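Local atomic coordinates of penicillin-binding protein 1A (Mycobacterium tuberculosis, PDB entry 5CXW), a protein that builds cross-linked peptidoglycan for the mycobacterial cell wall, polymerising linear glycan strands with one domain and cross-linking their peptides with a penicillin-sensitive transpeptidase domain. Residues A[57-62]-A[326-331]; A[301-306]-A[335-340]. All blocks are in the same frame, centred on the assembly; numbering follows the deposited sequence.

Interaction 1: residues A[57-62]-A[326-331]; sequences DPDMRA and GDEPLV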
ATOM      1  N   ASP A  57      15.802   2.715  17.581  1.00 28.87           N
ATOM      2  CA  ASP A  57      15.162   3.573  18.570  1.00 29.87           C
ATOM      3  C   ASP A  57      13.952   2.826  19.117  1.00 29.76           C
ATOM      4  O   ASP A  57      13.138   2.277  18.336  1.00 28.10           O
ATOM      5  CB  ASP A  57      14.748   4.899  17.907  1.00 29.75           C
ATOM      6  CG  ASP A  57      14.316   5.962  18.910  1.00 32.37           C
ATOM      7  OD1 ASP A  57      13.497   5.675  19.815  1.00 33.16           O
ATOM      8  OD2 ASP A  57      14.847   7.092  18.803  1.00 33.93           O
ATOM      9  N   PRO A  58      13.818   2.750  20.449  1.00 30.74           N
ATOM     10  CA  PRO A  58      12.631   2.061  20.953  1.00 30.37           C
ATOM     11  C   PRO A  58      11.277   2.717  20.625  1.00 28.64           C
ATOM     12  O   PRO A  58      10.286   2.055  20.722  1.00 27.49           O
ATOM     13  CB  PRO A  58      12.865   1.979  22.454  1.00 32.60           C
ATOM     14  CG  PRO A  58      13.899   3.008  22.762  1.00 33.77           C
ATOM     15  CD  PRO A  58      14.743   3.145  21.533  1.00 32.83           C
ATOM     16  N   ASP A  59      11.271   3.979  20.187  1.00 27.61           N
ATOM     17  CA  ASP A  59      10.080   4.665  19.675  1.00 26.56           C
ATOM     18  C   ASP A  59       9.719   4.307  18.209  1.00 23.97           C
ATOM     19  O   ASP A  59       8.644   4.662  17.723  1.00 22.20           O
ATOM     20  CB  ASP A  59      10.296   6.202  19.758  1.00 28.12           C
ATOM     21  CG  ASP A  59      10.404   6.727  21.186  1.00 31.04           C
ATOM     22  OD1 ASP A  59       9.928   6.056  22.113  1.00 33.15           O
ATOM     23  OD2 ASP A  59      11.000   7.820  21.374  1.00 34.62           O
ATOM     24  N   MET A  60      10.609   3.615  17.510  1.00 22.84           N
ATOM     25  CA  MET A  60      10.307   3.199  16.139  1.00 21.74           C
ATOM     26  C   MET A  60       9.188   2.179  16.134  1.00 20.73           C
ATOM     27  O   MET A  60       9.095   1.298  17.023  1.00 20.65           O
ATOM     28  CB  MET A  60      11.544   2.593  15.492  1.00 22.16           C
ATOM     29  CG  MET A  60      11.402   2.414  14.004  1.00 21.62           C
ATOM     30  SD  MET A  60      12.930   2.025  13.183  1.00 22.70           S
ATOM     31  CE  MET A  60      13.915   3.490  13.564  1.00 23.20           C
ATOM     32  N   ARG A  61       8.330   2.281  15.125  1.00 19.22           N
ATOM     33  CA  ARG A  61       7.203   1.364  14.957  1.00 19.08           C
ATOM     34  C   ARG A  61       7.149   0.898  13.519  1.00 17.66           C
ATOM     35  O   ARG A  61       7.665   1.567  12.598  1.00 16.94           O
ATOM     36  CB  ARG A  61       5.901   2.054  15.329  1.00 19.64           C
ATOM     37  CG  ARG A  61       5.823   2.497  16.808  1.00 21.17           C
ATOM     38  CD  ARG A  61       5.566   1.296  17.686  1.00 22.43           C
ATOM     39  NE  ARG A  61       5.434   1.708  19.089  1.00 24.16           N
ATOM     40  CZ  ARG A  61       6.433   1.958  19.912  1.00 25.29           C
ATOM     41  NH1 ARG A  61       7.728   1.877  19.514  1.00 25.87           N
ATOM     42  NH2 ARG A  61       6.150   2.329  21.161  1.00 26.33           N
ATOM     43  N   ALA A  62       6.520  -0.257  13.316  1.00 17.42           N
ATOM     44  CA  ALA A  62       6.243  -0.754  11.953  1.00 16.56           C
ATOM     45  C   ALA A  62       4.841  -1.320  11.854  1.00 15.90           C
ATOM     46  O   ALA A  62       4.233  -1.696  12.867  1.00 17.39           O
ATOM     47  CB  ALA A  62       7.267  -1.821  11.538  1.00 16.80           C
ATOM     48  N   GLY A 326       4.981  10.122  15.855  1.00 27.26           N
ATOM     49  CA  GLY A 326       4.995  10.701  14.556  1.00 28.01           C
ATOM     50  C   GLY A 326       5.457  12.132  14.496  1.00 30.63           C
ATOM     51  O   GLY A 326       5.022  12.853  13.607  1.00 31.48           O
ATOM     52  N   ASP A 327       6.325  12.495  15.431  1.00 31.90           N
ATOM     53  CA  ASP A 327       6.788  13.872  15.660  1.00 35.96           C
ATOM     54  C   ASP A 327       8.327  13.951  15.796  1.00 36.06           C
ATOM     55  O   ASP A 327       8.839  14.808  16.513  1.00 38.90           O
ATOM     56  CB  ASP A 327       6.201  14.365  16.997  1.00 38.06           C
ATOM     57  CG  ASP A 327       6.735  13.586  18.180  1.00 39.21           C
ATOM     58  OD1 ASP A 327       7.408  12.530  18.002  1.00 41.03           O
ATOM     59  OD2 ASP A 327       6.492  14.016  19.327  1.00 44.56           O
ATOM     60  N   GLU A 328       9.062  13.021  15.196  1.00 33.56           N
ATOM     61  CA  GLU A 328      10.526  13.075  15.272  1.00 32.70           C
ATOM     62  C   GLU A 328      11.070  12.528  13.938  1.00 28.64           C
ATOM     63  O   GLU A 328      10.520  11.557  13.408  1.00 27.53           O
ATOM     64  CB  GLU A 328      11.060  12.322  16.504  1.00 37.24           C
ATOM     65  CG  GLU A 328      11.351  10.824  16.393  1.00 40.69           C
ATOM     66  CD  GLU A 328      12.041  10.193  17.631  1.00 46.19           C
ATOM     67  OE1 GLU A 328      12.133  10.853  18.691  1.00 52.95           O
ATOM     68  OE2 GLU A 328      12.510   9.010  17.569  1.00 48.40           O
ATOM     69  N   PRO A 329      12.112  13.153  13.376  1.00 23.83           N
ATOM     70  CA  PRO A 329      12.745  12.588  12.210  1.00 21.51           C
ATOM     71  C   PRO A 329      13.071  11.118  12.374  1.00 20.45           C
ATOM     72  O   PRO A 329      13.530  10.694  13.432  1.00 20.33           O
ATOM     73  CB  PRO A 329      14.049  13.381  12.126  1.00 21.86           C
ATOM     74  CG  PRO A 329      13.621  14.743  12.605  1.00 22.78           C
ATOM     75  CD  PRO A 329      12.752  14.436  13.773  1.00 23.88           C
ATOM     76  N   LEU A 330      12.912  10.369  11.294  1.00 18.11           N
ATOM     77  CA  LEU A 330      13.057   8.958  11.308  1.00 17.97           C
ATOM     78  C   LEU A 330      14.466   8.565  10.884  1.00 17.42           C
ATOM     79  O   LEU A 330      14.850   8.803   9.740  1.00 17.34           O
ATOM     80  CB  LEU A 330      11.982   8.357  10.397  1.00 17.21           C
ATOM     81  CG  LEU A 330      11.837   6.862  10.326  1.00 17.45           C
ATOM     82  CD1 LEU A 330      11.341   6.244  11.632  1.00 18.52           C
ATOM     83  CD2 LEU A 330      10.926   6.475   9.163  1.00 16.38           C
ATOM     84  N   VAL A 331      15.247   8.000  11.804  1.00 17.29           N
ATOM     85  CA  VAL A 331      16.648   7.650  11.546  1.00 17.21           C
ATOM     86  C   VAL A 331      17.012   6.318  12.159  1.00 17.71           C
ATOM     87  O   VAL A 331      16.355   5.851  13.094  1.00 17.81           O
ATOM     88  CB  VAL A 331      17.659   8.723  12.069  1.00 17.83           C
ATOM     89  CG1 VAL A 331      17.466  10.050  11.359  1.00 17.81           C
ATOM     90  CG2 VAL A 331      17.547   8.923  13.626  1.00 18.63           C
TER
HETATM   91  O   HOH W   1      16.897   3.968  15.274  1.00 25.08           O
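Met60 reaches across to Leu330 and Val331 where a type I beta turn, Asp57 to Met60, leads into strand 60-67 of the antiparallel sheet of the transpeptidase domain. Met60 CE lies 4.2 Å from Leu330 CD1 and 3.4 Å from the carbonyl O of Val331. CG of Met60 stands anti to the backbone N (chi1 -168°), and the bend at chi3 swings the methyl over to the loop that follows strand 315-323. Towards the surface the contact turns acidic. Asp57 and Glu328 extend their carboxylates from opposite directions, OD2 of the first 3.3 Å from OE2 of the second with the planes 68° apart; the two acceptors form no hydrogen bond, and such closeness would tend to raise the proton affinity of one. A water helps join the segments, donating to Val331 O and accepting from Asp57 N. The Asp57 carboxylate is positioned by an Asx turn, its OD1 receiving Asp59 N on the anti side. Helix 39-53 backs the contact through Leu53, which touches Met60. Away from residues 326-331, NH1 of Arg61 donates to Pro58 O (2.8 Å) and Met60 O (2.9 Å), each oxygen close to the guanidinium plane, though the donor stands above the Met60 carbonyl plane.

Interaction 2: residues A[301-306]-A[335-340]; sequences TANKDA and GAAIYG. With 35P ((2R,4S)-5,5-dimethyl-2-{(1R)-2-oxo-1-[(phenoxyacetyl)amino]ethyl}-1,3-thiazolidine-4-carboxylic acid), chain C; PEG (di(hydroxyethyl)ether), chain D.
One face of the Tyr339 ring receives the amide nitrogen of Asn303: ND2 sits 3.4 Å above the plane, displaced toward the rim, and the amide is turned 71° from the ring. Methyl C12 of the bound ring-opened penicillin V approaches the same ring obliquely, 3.7 Å from Tyr339 CD1. The amide's other end faces the ligand, Asn303 OD1 lying 3.4 Å from C21 of the phenoxy group. With CG beside its backbone N (chi1 -62°), Asn303 brings ND2 within 2.9 Å of Ile338 O, a bent hydrogen bond (144° at the hydrogen) that meets the carbonyl from above its plane. A water donates to OD1 of Asn303 and to Thr301 O, and lies near Tyr339 OH. Deeper in, CB of Ala306 packs against CG2 of Ile338 (4.0 Å) and the backbone of Tyr339 and Gly340. Strand 303-312 meets the loop before helix 343-356 along one wall of the penicillin pocket, with Thr294 touching both Asn303 and Tyr339. Because the hydrogen bond to Ile338 and the water at OD1 hold both ends of the amide, its orientation is probably set: nitrogen to the loop and the aromatic face, oxygen to the water and the phenoxy ring.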
ATOM      1  N   THR A 301      14.804  18.881   6.523  1.00 25.12           N
ATOM      2  CA  THR A 301      15.406  18.040   5.466  1.00 24.20           C
ATOM      3  C   THR A 301      15.277  16.525   5.754  1.00 22.46           C
ATOM      4  O   THR A 301      15.749  15.699   4.987  1.00 22.78           O
ATOM      5  CB  THR A 301      16.903  18.349   5.391  1.00 25.48           C
ATOM      6  OG1 THR A 301      17.493  18.031   6.646  1.00 26.85           O
ATOM      7  CG2 THR A 301      17.108  19.827   5.147  1.00 26.50           C
ATOM      8  N   ALA A 302      14.632  16.185   6.868  1.00 20.95           N
ATOM      9  CA  ALA A 302      14.558  14.825   7.371  1.00 19.74           C
ATOM     10  C   ALA A 302      13.194  14.151   7.070  1.00 18.04           C
ATOM     11  O   ALA A 302      12.260  14.807   6.577  1.00 17.30           O
ATOM     12  CB  ALA A 302      14.848  14.864   8.864  1.00 20.19           C
ATOM     13  N   ASN A 303      13.112  12.856   7.355  1.00 16.52           N
ATOM     14  CA  ASN A 303      12.009  11.981   6.932  1.00 15.82           C
ATOM     15  C   ASN A 303      11.084  11.709   8.108  1.00 15.55           C
ATOM     16  O   ASN A 303      11.537  11.775   9.237  1.00 15.95           O
ATOM     17  CB  ASN A 303      12.549  10.651   6.397  1.00 15.37           C
ATOM     18  CG  ASN A 303      13.431  10.860   5.170  1.00 15.75           C
ATOM     19  OD1 ASN A 303      13.323  11.890   4.482  1.00 15.84           O
ATOM     20  ND2 ASN A 303      14.285   9.887   4.889  1.00 15.31           N
ATOM     21  N   LYS A 304       9.845  11.341   7.836  1.00 14.47           N
ATOM     22  CA  LYS A 304       8.872  11.083   8.853  1.00 14.90           C
ATOM     23  C   LYS A 304       8.281   9.699   8.780  1.00 14.63           C
ATOM     24  O   LYS A 304       8.240   9.003   9.787  1.00 15.53           O
ATOM     25  CB  LYS A 304       7.754  12.124   8.833  1.00 15.18           C
ATOM     26  CG  LYS A 304       6.712  11.922   9.936  1.00 15.89           C
ATOM     27  CD  LYS A 304       5.809  13.132  10.112  1.00 16.51           C
ATOM     28  CE  LYS A 304       4.863  13.335   8.918  1.00 15.92           C
ATOM     29  NZ  LYS A 304       3.696  12.361   8.846  1.00 15.31           N
ATOM     30  N   ASP A 305       7.854   9.295   7.596  1.00 13.38           N
ATOM     31  CA  ASP A 305       7.253   7.989   7.353  1.00 13.04           C
ATOM     32  C   ASP A 305       7.965   7.365   6.167  1.00 12.58           C
ATOM     33  O   ASP A 305       8.344   8.049   5.216  1.00 12.90           O
ATOM     34  CB  ASP A 305       5.776   8.035   6.956  1.00 13.06           C
ATOM     35  CG  ASP A 305       4.931   8.906   7.845  1.00 13.31           C
ATOM     36  OD1 ASP A 305       4.869  10.114   7.606  1.00 14.06           O
ATOM     37  OD2 ASP A 305       4.321   8.342   8.800  1.00 13.73           O
ATOM     38  N   ALA A 306       8.146   6.068   6.217  1.00 12.12           N
ATOM     39  CA  ALA A 306       8.823   5.342   5.164  1.00 11.76           C
ATOM     40  C   ALA A 306       8.010   4.144   4.789  1.00 11.14           C
ATOM     41  O   ALA A 306       7.556   3.420   5.660  1.00 11.46           O
ATOM     42  CB  ALA A 306      10.206   4.973   5.619  1.00 12.23           C
ATOM     43  N   GLY A 335      22.309   6.960  12.941  1.00 21.60           N
ATOM     44  CA  GLY A 335      21.980   8.284  12.489  1.00 20.81           C
ATOM     45  C   GLY A 335      21.488   8.471  11.066  1.00 19.57           C
ATOM     46  O   GLY A 335      21.225   9.561  10.705  1.00 18.31           O
ATOM     47  N   ALA A 336      21.438   7.397  10.282  1.00 19.16           N
ATOM     48  CA  ALA A 336      21.119   7.461   8.879  1.00 18.82           C
ATOM     49  C   ALA A 336      19.621   7.674   8.656  1.00 17.85           C
ATOM     50  O   ALA A 336      18.791   7.080   9.303  1.00 17.44           O
ATOM     51  CB  ALA A 336      21.555   6.155   8.190  1.00 19.43           C
ATOM     52  N   ALA A 337      19.288   8.546   7.728  1.00 17.64           N
ATOM     53  CA  ALA A 337      17.886   8.778   7.460  1.00 16.49           C
ATOM     54  C   ALA A 337      17.269   7.443   6.978  1.00 16.38           C
ATOM     55  O   ALA A 337      17.934   6.692   6.189  1.00 16.39           O
ATOM     56  CB  ALA A 337      17.731   9.862   6.444  1.00 16.15           C
ATOM     57  N   ILE A 338      16.018   7.200   7.336  1.00 15.53           N
ATOM     58  CA  ILE A 338      15.266   6.005   6.855  1.00 15.08           C
ATOM     59  C   ILE A 338      14.382   6.417   5.712  1.00 14.36           C
ATOM     60  O   ILE A 338      13.494   7.286   5.881  1.00 13.66           O
ATOM     61  CB  ILE A 338      14.471   5.348   7.971  1.00 15.73           C
ATOM     62  CG1 ILE A 338      15.478   4.795   9.009  1.00 16.77           C
ATOM     63  CG2 ILE A 338      13.638   4.172   7.459  1.00 15.77           C
ATOM     64  CD1 ILE A 338      14.838   4.213  10.262  1.00 17.70           C
ATOM     65  N   TYR A 339      14.626   5.817   4.534  1.00 14.10           N
ATOM     66  CA  TYR A 339      13.748   5.986   3.358  1.00 13.75           C
ATOM     67  C   TYR A 339      12.961   4.731   3.066  1.00 13.06           C
ATOM     68  O   TYR A 339      13.263   3.667   3.584  1.00 12.69           O
ATOM     69  CB  TYR A 339      14.653   6.253   2.130  1.00 14.41           C
ATOM     70  CG  TYR A 339      15.462   7.525   2.174  1.00 15.72           C
ATOM     71  CD1 TYR A 339      14.957   8.698   1.710  1.00 16.68           C
ATOM     72  CD2 TYR A 339      16.730   7.533   2.747  1.00 17.46           C
ATOM     73  CE1 TYR A 339      15.702   9.871   1.795  1.00 18.24           C
ATOM     74  CE2 TYR A 339      17.470   8.689   2.819  1.00 19.03           C
ATOM     75  CZ  TYR A 339      16.937   9.828   2.326  1.00 19.40           C
ATOM     76  OH  TYR A 339      17.663  10.991   2.416  1.00 24.27           O
ATOM     77  N   GLY A 340      11.977   4.810   2.190  1.00 12.16           N
ATOM     78  CA  GLY A 340      11.211   3.623   1.753  1.00 11.93           C
ATOM     79  C   GLY A 340      12.075   2.460   1.300  1.00 12.48           C
ATOM     80  O   GLY A 340      11.778   1.312   1.605  1.00 12.62           O
TER
HETATM   81  C24 35P C 702      11.564  16.561   1.193  1.00 22.91           C
HETATM   82  C23 35P C 702      12.242  17.146   2.259  1.00 23.35           C
HETATM   83  C22 35P C 702      12.641  16.378   3.330  1.00 21.66           C
HETATM   84  C21 35P C 702      12.389  15.015   3.366  1.00 21.04           C
HETATM   85  C20 35P C 702      11.725  14.411   2.321  1.00 22.38           C
HETATM   86  C19 35P C 702      11.316  15.191   1.213  1.00 21.95           C
HETATM   87  O1  35P C 702      10.665  14.658   0.128  1.00 21.08           O
HETATM   88  C2  35P C 702      10.620  13.241  -0.015  1.00 17.88           C
HETATM   89  C3  35P C 702      10.133  12.909  -1.399  1.00 16.93           C
HETATM   90  O18 35P C 702      10.310  13.699  -2.316  1.00 15.90           O
HETATM   91  N4  35P C 702       9.552  11.724  -1.502  1.00 15.36           N
HETATM   92  C5  35P C 702       9.081  11.216  -2.782  1.00 15.65           C
HETATM   93  C6  35P C 702       8.018  10.235  -2.499  1.00 15.22           C
HETATM   94  O17 35P C 702       7.850   9.647  -1.411  1.00 14.58           O
HETATM   95  C8  35P C 702      10.198  10.491  -3.654  1.00 16.87           C
HETATM   96  N7  35P C 702       9.963   9.116  -3.320  1.00 17.04           N
HETATM   97  S11 35P C 702      11.850  10.762  -3.303  1.00 19.18           S
HETATM   98  C10 35P C 702      12.239   9.209  -2.648  1.00 16.79           C
HETATM   99  C12 35P C 702      13.081   9.352  -1.381  1.00 16.87           C
HETATM  100  C15 35P C 702      13.014   8.329  -3.592  1.00 17.24           C
HETATM  101  C9  35P C 702      10.865   8.622  -2.305  1.00 15.60           C
HETATM  102  C13 35P C 702      10.698   7.140  -2.181  1.00 15.30           C
HETATM  103  O14 35P C 702      10.259   6.534  -3.207  1.00 15.63           O
HETATM  104  O16 35P C 702      10.954   6.626  -1.072  1.00 14.40           O
HETATM  105  O2  PEG D 703       1.439  14.265   9.350  1.00 29.86           O
HETATM  106  C3  PEG D 703       0.209  14.165  10.054  1.00 29.52           C
HETATM  107  C4  PEG D 703      -0.598  13.068   9.417  1.00 28.64           C
HETATM  108  O4  PEG D 703      -1.573  13.681   8.598  1.00 35.10           O
HETATM  109  O   HOH W   2      15.646  13.155   3.824  1.00 29.69           O

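Leu330 connects the two contacts, whose centres are 9 Å apart: its N lies 2.8 Å from Asn303 O and its O 3.1 Å from Ile338 N, both probable hydrogen bonds. Leu330 is therefore probably bonded to both segments of interaction 2, while Met60 CE of interaction 1 packs 3.5 Å from Ile338 CD1. The same loop, between strand 315-323 and helix 343-356, thus supplies one side of each contact. Their roles differ. Interaction 2 touches the bound penicillin V through Asn303 and Tyr339, whereas in interaction 1 the Leu330 side chain stays about 10 Å from the ligand. Gly340 of interaction 2 is about 9 Å from the side chain of Ser97, the probable acyl-ester nucleophile.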